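Local coordinates for carbon dioxide concentrating mechanism protein CcmK (Synechococcus elongatus, PDB 4OX6), which probably helps build the protein shell of the carboxysome, the bacterial microcompartment for carbon dioxide fixation, as a hexamer-forming BMC-domain protein, at residues A[23-26]-A[30-33]; A[74-79]-A[85-90]; A[33-38]-A[44-49]. One frame throughout, in Å; residues are numbered along the deposited sequence.

Interaction 1: A[23-26]-A[30-33]; sequences LETK and PILA
I31, T25 and P30 carry most of the buried surface where the last residues of strand 19-26 run into the first turn of helix 28-39. The nearest pair of CA atoms, those of T25 and I31, is 6.0 Å apart. I31 brings its side chain back toward the strand: CG1 lies anti to the backbone N (chi1 -151°) and chi2 then bends the chain, carrying CD1 in between L23 and T25. There the methyl touches the backbone O of L23 at 3.5 Å, and CD2 of L23 at 3.9 Å as the two side chains pass alongside, running opposite ways. The same CD1 also meets both branches of T25, lying 3.6 Å from OG1.

T25 points at the helix with its two branches shared out. OG1, held between its own backbone N and carbonyl carbon (chi1 60°), sits 3.5 Å from CB of I31 and makes its hydrogen bond to the backbone O of G27, in the short link between strand and helix. CG2 goes to the proline, meeting CB of P30 at 4.0 Å. The ring of P30 also presses its CG against the backbone O of K26, 3.4 Å away, at the end of the strand.

F57 and V59 of strand 56-63 also touch I31, while F104 of the second subunit packs on it and T89 of that subunit packs on P30. This is the first strand-to-helix turn of the BMC domain, where the helix begins to cover the sheet. Between the two segments the contact is one of van der Waals packing: carbon meets carbon, a carbonyl oxygen or the T25 hydroxyl. That hydroxyl is bonded within the turn, so the fit rests mainly on packing, with the bond to G27 fixing how the threonine is turned.

Interaction 2: A[74-79]-A[85-90]; sequences AGIEAA and GTLETW
I76 reaches from helix 65-81 to two side chains of strand 86-93, CD1 going to W90 and CG2 chiefly to L87. Its CG1 stands anti to the carbonyl carbon (chi1 -74°) and, continued by a nearly extended chi2, sets CD1 over one face of the W90 indole. This is a CH-pi contact: the methyl is 3.6 Å from the centroid of the five-membered ring and only 12° off the ring normal. The other branch, CG2, meets CD2 of L87 at 3.6 Å, the two side chains crossing at a slant. Further along the helix A79 faces the strand and brings CB to 4.4 Å from CB of L87, where the CA atoms are 5.9 Å apart. A leucine in place of W90 would probably lose the flat face on which the I76 methyl rests and open a gap beside the helix.

The axes of helix 74-79 and strand 86-90 approach to 8.2 Å, their N-to-C directions 136° apart. Within the chain M72 of the same helix also touches W90, and strand 19-26 flanks the strand, placing L23 against L87 and T25 against A79; on the third subunit, P83 packs on W90.

Interaction 3: A[33-38]-A[44-49]; sequences AAADAM and ITIVSY
The backbones of segments 33-38 and 44-49 stay well apart, with CA atoms 7.1 Å from each other at A35 and I46 and 7.6 Å at M38 and I44, and two isoleucines bridge the distance. I46 points at the helix and puts its outer methyl against A35: CD1 lies 3.5 Å from the backbone O of A35 and 3.9 Å from its CB. One helical turn on, I44 meets M38 differently, with its CG1 methylene foremost. This CG1 stands between the backbone N and carbonyl carbon (chi1 70°), from where it comes within 3.6 Å of the backbone O of M38; CD1 meets CB of M38 at 4.4 Å. The rest of the methionine side chain leads away from the strand and packs on M72, L23, V59 and I61.

I44 is also touched by E67 and A71 of helix 65-81, and I46 by V59 of strand 56-63, while F104 of the second subunit lies on A35. The contact thus seats the second half of helix 28-39 on an outermost strand of the chain's sheet in the BMC domain. Each isoleucine meets both a helix carbonyl oxygen and a CB; hydrocarbon covers the two oxygens, so the segments hold together by van der Waals contact and burial of the isoleucine carbons.

Overall arrangement
Interactions 1 and 3 lie in succession along helix 28-39 and share A33; their centres are about 9 Å apart, and L23 joins them, its CD2 lying 3.8 Å from CB of A34. Interactions 1 and 2, with centres about 6 Å apart, meet through neighbouring strands: E24 O and E88 N, at 2.9 Å, form a probable hydrogen bond within the classic beta bulge where E88 and T89 both lie opposite E24. Interactions 2 and 3, about 12 Å between centres, are linked by helix-helix packing, with CB of A78 3.6 Å from CB of A37. Together they bind helices 28-39 and 65-81 to one antiparallel sheet, and each also touches another subunit of the hexamer.

Interaction 1: A[23-26]-A[30-33]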
loop_
_atom_site.group_PDB
_atom_site.type_symbol
_atom_site.label_atom_id
_atom_site.label_comp_id
_atom_site.label_asym_id
_atom_site.label_seq_id
_atom_site.Cartn_x
_atom_site.Cartn_y
_atom_site.Cartn_z
ATOM N N LEU A 23 18.742 -3.738 -7.114
ATOM C CA LEU A 23 18.790 -2.303 -7.290
ATOM C C LEU A 23 17.421 -1.694 -7.152
ATOM O O LEU A 23 16.488 -2.217 -7.745
ATOM C CB LEU A 23 19.428 -1.998 -8.674
ATOM C CG LEU A 23 19.569 -0.527 -9.079
ATOM C CD1 LEU A 23 20.679 -0.384 -10.158
ATOM C CD2 LEU A 23 18.319 0.072 -9.695
ATOM N N GLU A 24 17.314 -0.601 -6.403
ATOM C CA GLU A 24 16.009 0.012 -6.107
ATOM C C GLU A 24 16.016 1.486 -6.489
ATOM O O GLU A 24 16.972 2.219 -6.206
ATOM C CB GLU A 24 15.698 -0.152 -4.600
ATOM C CG GLU A 24 14.341 0.366 -4.144
ATOM C CD GLU A 24 14.031 -0.084 -2.753
ATOM O OE1 GLU A 24 14.221 -1.283 -2.457
ATOM O OE2 GLU A 24 13.536 0.760 -1.971
ATOM N N THR A 25 14.961 1.886 -7.189
ATOM C CA THR A 25 14.693 3.280 -7.627
ATOM C C THR A 25 13.420 3.815 -7.042
ATOM O O THR A 25 12.530 3.047 -6.631
ATOM C CB THR A 25 14.561 3.387 -9.164
ATOM O OG1 THR A 25 13.488 2.578 -9.609
ATOM C CG2 THR A 25 15.819 2.909 -9.862
ATOM N N LYS A 26 13.307 5.139 -7.022
ATOM C CA LYS A 26 12.014 5.778 -6.913
ATOM C C LYS A 26 11.544 6.073 -8.324
ATOM O O LYS A 26 12.222 6.755 -9.122
ATOM C CB LYS A 26 12.070 7.047 -6.057
ATOM C CG LYS A 26 10.692 7.643 -5.751
ATOM C CD LYS A 26 10.726 8.746 -4.738
ATOM C CE LYS A 26 10.767 8.195 -3.320
ATOM N NZ LYS A 26 9.374 7.939 -2.856
ATOM N N PRO A 30 12.473 4.487 -14.171
ATOM C CA PRO A 30 13.900 4.207 -13.922
ATOM C C PRO A 30 14.174 2.729 -13.634
ATOM O O PRO A 30 15.308 2.300 -13.927
ATOM C CB PRO A 30 14.278 5.112 -12.770
ATOM C CG PRO A 30 12.996 5.571 -12.183
ATOM C CD PRO A 30 11.942 5.498 -13.244
ATOM N N ILE A 31 13.248 1.954 -13.051
ATOM C CA ILE A 31 13.552 0.559 -12.829
ATOM C C ILE A 31 13.567 -0.209 -14.132
ATOM O O ILE A 31 14.315 -1.160 -14.283
ATOM C CB ILE A 31 12.622 -0.069 -11.762
ATOM C CG1 ILE A 31 13.354 -1.211 -11.059
ATOM C CG2 ILE A 31 11.288 -0.560 -12.281
ATOM C CD1 ILE A 31 14.597 -0.814 -10.267
ATOM N N LEU A 32 12.751 0.195 -15.087
ATOM C CA LEU A 32 12.752 -0.458 -16.384
ATOM C C LEU A 32 14.087 -0.142 -17.072
ATOM O O LEU A 32 14.742 -0.986 -17.693
ATOM C CB LEU A 32 11.635 0.015 -17.296
ATOM C CG LEU A 32 10.207 -0.327 -16.820
ATOM C CD1 LEU A 32 9.170 0.304 -17.792
ATOM C CD2 LEU A 32 9.951 -1.838 -16.759
ATOM N N ALA A 33 14.520 1.129 -16.970
ATOM C CA ALA A 33 15.818 1.570 -17.527
ATOM C C ALA A 33 16.922 0.757 -16.916
ATOM O O ALA A 33 17.816 0.273 -17.632
ATOM C CB ALA A 33 16.042 3.037 -17.249
#

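Interaction 2: A[74-79]-A[85-90]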
loop_
_atom_site.group_PDB
_atom_site.type_symbol
_atom_site.label_atom_id
_atom_site.label_comp_id
_atom_site.label_asym_id
_atom_site.label_seq_id
_atom_site.Cartn_x
_atom_site.Cartn_y
_atom_site.Cartn_z
ATOM N N ALA A 74 26.006 -0.724 -14.939
ATOM C CA ALA A 74 25.148 -0.182 -16.017
ATOM C C ALA A 74 23.787 0.173 -15.488
ATOM O O ALA A 74 23.201 1.187 -15.931
ATOM C CB ALA A 74 25.039 -1.202 -17.128
ATOM N N GLY A 75 23.216 -0.635 -14.594
ATOM C CA GLY A 75 21.911 -0.328 -14.042
ATOM C C GLY A 75 21.940 0.977 -13.232
ATOM O O GLY A 75 20.991 1.761 -13.291
ATOM N N ILE A 76 22.974 1.205 -12.422
ATOM C CA ILE A 76 23.128 2.399 -11.635
ATOM C C ILE A 76 23.143 3.610 -12.534
ATOM O O ILE A 76 22.396 4.604 -12.284
ATOM C CB ILE A 76 24.415 2.315 -10.773
ATOM C CG1 ILE A 76 24.250 1.337 -9.570
ATOM C CG2 ILE A 76 24.813 3.714 -10.295
ATOM C CD1 ILE A 76 25.505 0.949 -8.874
ATOM N N GLU A 77 23.897 3.555 -13.608
ATOM C CA GLU A 77 23.974 4.694 -14.509
ATOM C C GLU A 77 22.639 4.925 -15.184
ATOM O O GLU A 77 22.177 6.083 -15.303
ATOM C CB GLU A 77 25.062 4.469 -15.539
ATOM C CG GLU A 77 26.426 4.500 -14.851
ATOM C CD GLU A 77 26.642 5.761 -13.947
ATOM O OE1 GLU A 77 26.471 6.898 -14.449
ATOM O OE2 GLU A 77 26.931 5.635 -12.731
ATOM N N ALA A 78 21.970 3.871 -15.631
ATOM C CA ALA A 78 20.692 4.038 -16.332
ATOM C C ALA A 78 19.622 4.614 -15.423
ATOM O O ALA A 78 18.814 5.460 -15.885
ATOM C CB ALA A 78 20.256 2.707 -16.904
ATOM N N ALA A 79 19.594 4.183 -14.166
ATOM C CA ALA A 79 18.645 4.731 -13.219
ATOM C C ALA A 79 18.828 6.223 -13.027
ATOM O O ALA A 79 17.842 7.014 -13.110
ATOM C CB ALA A 79 18.731 4.007 -11.907
ATOM N N GLY A 85 14.199 10.193 -12.574
ATOM C CA GLY A 85 14.489 8.977 -11.793
ATOM C C GLY A 85 15.429 9.231 -10.629
ATOM O O GLY A 85 16.216 10.194 -10.593
ATOM N N THR A 86 15.280 8.422 -9.566
ATOM C CA THR A 86 16.172 8.480 -8.397
ATOM C C THR A 86 16.672 7.085 -8.059
ATOM O O THR A 86 15.851 6.186 -7.872
ATOM C CB THR A 86 15.450 9.068 -7.159
ATOM O OG1 THR A 86 15.048 10.410 -7.482
ATOM C CG2 THR A 86 16.387 9.101 -5.956
ATOM N N LEU A 87 17.994 6.899 -8.005
ATOM C CA LEU A 87 18.563 5.667 -7.435
ATOM C C LEU A 87 18.526 5.739 -5.910
ATOM O O LEU A 87 18.984 6.713 -5.328
ATOM C CB LEU A 87 19.977 5.488 -7.918
ATOM C CG LEU A 87 20.760 4.299 -7.396
ATOM C CD1 LEU A 87 20.152 2.989 -7.827
ATOM C CD2 LEU A 87 22.236 4.408 -7.810
ATOM N N GLU A 88 17.983 4.717 -5.262
ATOM C CA GLU A 88 17.880 4.692 -3.812
ATOM C C GLU A 88 18.893 3.838 -3.105
ATOM O O GLU A 88 19.483 4.300 -2.117
ATOM C CB GLU A 88 16.484 4.274 -3.353
ATOM C CG GLU A 88 15.352 5.216 -3.860
ATOM C CD GLU A 88 15.228 6.476 -3.084
ATOM O OE1 GLU A 88 16.084 6.840 -2.289
ATOM O OE2 GLU A 88 14.188 7.193 -3.276
ATOM N N THR A 89 19.094 2.609 -3.548
ATOM C CA THR A 89 19.945 1.661 -2.816
ATOM C C THR A 89 20.230 0.470 -3.723
ATOM O O THR A 89 19.451 0.194 -4.636
ATOM C CB THR A 89 19.248 1.233 -1.498
ATOM O OG1 THR A 89 19.973 0.195 -0.836
ATOM C CG2 THR A 89 17.822 0.709 -1.695
ATOM N N TRP A 90 21.352 -0.216 -3.505
ATOM C CA TRP A 90 21.690 -1.412 -4.278
ATOM C C TRP A 90 22.577 -2.318 -3.436
ATOM O O TRP A 90 23.213 -1.868 -2.464
ATOM C CB TRP A 90 22.342 -1.086 -5.642
ATOM C CG TRP A 90 23.641 -0.325 -5.515
ATOM C CD1 TRP A 90 23.796 1.037 -5.457
ATOM C CD2 TRP A 90 24.891 -0.877 -5.428
ATOM N NE1 TRP A 90 25.120 1.340 -5.325
ATOM C CE2 TRP A 90 25.826 0.184 -5.321
ATOM C CE3 TRP A 90 25.336 -2.170 -5.432
ATOM C CZ2 TRP A 90 27.229 -0.054 -5.228
ATOM C CZ3 TRP A 90 26.731 -2.431 -5.314
ATOM C CH2 TRP A 90 27.660 -1.347 -5.227
#

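Interaction 3: A[33-38]-A[44-49]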
loop_
_atom_site.group_PDB
_atom_site.type_symbol
_atom_site.label_atom_id
_atom_site.label_comp_id
_atom_site.label_asym_id
_atom_site.label_seq_id
_atom_site.Cartn_x
_atom_site.Cartn_y
_atom_site.Cartn_z
ATOM N N ALA A 33 14.520 1.129 -16.970
ATOM C CA ALA A 33 15.818 1.570 -17.527
ATOM C C ALA A 33 16.922 0.757 -16.916
ATOM O O ALA A 33 17.816 0.273 -17.632
ATOM C CB ALA A 33 16.042 3.037 -17.249
ATOM N N ALA A 34 16.942 0.648 -15.599
ATOM C CA ALA A 34 17.980 -0.141 -14.943
ATOM C C ALA A 34 17.980 -1.583 -15.395
ATOM O O ALA A 34 19.068 -2.149 -15.677
ATOM C CB ALA A 34 17.811 -0.091 -13.448
ATOM N N ALA A 35 16.822 -2.219 -15.425
ATOM C CA ALA A 35 16.719 -3.639 -15.754
ATOM C C ALA A 35 17.240 -3.875 -17.135
ATOM O O ALA A 35 18.027 -4.804 -17.375
ATOM C CB ALA A 35 15.289 -4.067 -15.671
ATOM N N ASP A 36 16.847 -3.059 -18.097
ATOM C CA ASP A 36 17.283 -3.239 -19.468
ATOM C C ASP A 36 18.780 -3.043 -19.600
ATOM O O ASP A 36 19.459 -3.820 -20.325
ATOM C CB ASP A 36 16.532 -2.330 -20.446
ATOM C CG ASP A 36 16.758 -2.708 -21.899
ATOM O OD1 ASP A 36 16.324 -3.833 -22.287
ATOM O OD2 ASP A 36 17.337 -1.874 -22.649
ATOM N N ALA A 37 19.344 -2.029 -18.949
ATOM C CA ALA A 37 20.772 -1.781 -19.016
ATOM C C ALA A 37 21.529 -2.930 -18.400
ATOM O O ALA A 37 22.600 -3.324 -18.868
ATOM C CB ALA A 37 21.137 -0.492 -18.356
ATOM N N MET A 38 21.037 -3.493 -17.312
ATOM C CA MET A 38 21.704 -4.581 -16.605
ATOM C C MET A 38 21.826 -5.809 -17.504
ATOM O O MET A 38 22.911 -6.406 -17.636
ATOM C CB MET A 38 20.951 -4.937 -15.326
ATOM C CG MET A 38 21.090 -3.853 -14.246
ATOM S SD MET A 38 19.787 -3.890 -12.981
ATOM C CE MET A 38 20.678 -4.440 -11.568
ATOM N N ILE A 44 23.691 -12.020 -17.227
ATOM C CA ILE A 44 22.802 -12.077 -16.088
ATOM C C ILE A 44 21.362 -12.361 -16.517
ATOM O O ILE A 44 21.042 -12.173 -17.704
ATOM C CB ILE A 44 22.919 -10.784 -15.200
ATOM C CG1 ILE A 44 22.353 -9.528 -15.873
ATOM C CG2 ILE A 44 24.394 -10.527 -14.810
ATOM C CD1 ILE A 44 20.818 -9.342 -15.861
ATOM N N THR A 45 20.554 -12.809 -15.574
ATOM C CA THR A 45 19.118 -13.047 -15.788
ATOM C C THR A 45 18.382 -12.117 -14.811
ATOM O O THR A 45 18.703 -12.101 -13.589
ATOM C CB THR A 45 18.722 -14.497 -15.482
ATOM O OG1 THR A 45 19.546 -15.394 -16.271
ATOM C CG2 THR A 45 17.305 -14.773 -15.859
ATOM N N ILE A 46 17.388 -11.363 -15.313
ATOM C CA ILE A 46 16.486 -10.639 -14.435
ATOM C C ILE A 46 15.452 -11.674 -13.989
ATOM O O ILE A 46 14.839 -12.349 -14.801
ATOM C CB ILE A 46 15.765 -9.535 -15.219
ATOM C CG1 ILE A 46 16.722 -8.546 -15.869
ATOM C CG2 ILE A 46 14.888 -8.746 -14.242
ATOM C CD1 ILE A 46 16.045 -7.692 -17.031
ATOM N N VAL A 47 15.329 -11.847 -12.680
ATOM C CA VAL A 47 14.438 -12.863 -12.106
ATOM C C VAL A 47 13.135 -12.349 -11.550
ATOM O O VAL A 47 12.182 -13.092 -11.529
ATOM C CB VAL A 47 15.166 -13.754 -11.067
ATOM C CG1 VAL A 47 16.331 -14.529 -11.796
ATOM C CG2 VAL A 47 15.713 -12.965 -9.881
ATOM N N SER A 48 13.106 -11.134 -11.042
ATOM C CA SER A 48 11.945 -10.628 -10.352
ATOM C C SER A 48 12.055 -9.133 -10.121
ATOM O O SER A 48 13.129 -8.539 -10.268
ATOM C CB SER A 48 11.744 -11.322 -8.981
ATOM O OG SER A 48 12.850 -11.017 -8.146
ATOM N N TYR A 49 10.938 -8.527 -9.723
ATOM C CA TYR A 49 10.920 -7.165 -9.214
ATOM C C TYR A 49 10.026 -7.113 -8.000
ATOM O O TYR A 49 9.161 -7.927 -7.843
ATOM C CB TYR A 49 10.560 -6.089 -10.258
ATOM C CG TYR A 49 9.107 -5.974 -10.559
ATOM C CD1 TYR A 49 8.448 -6.912 -11.336
ATOM C CD2 TYR A 49 8.359 -4.944 -10.022
ATOM C CE1 TYR A 49 7.080 -6.814 -11.594
ATOM C CE2 TYR A 49 7.003 -4.826 -10.295
ATOM C CZ TYR A 49 6.361 -5.783 -11.026
ATOM O OH TYR A 49 5.005 -5.647 -11.258
#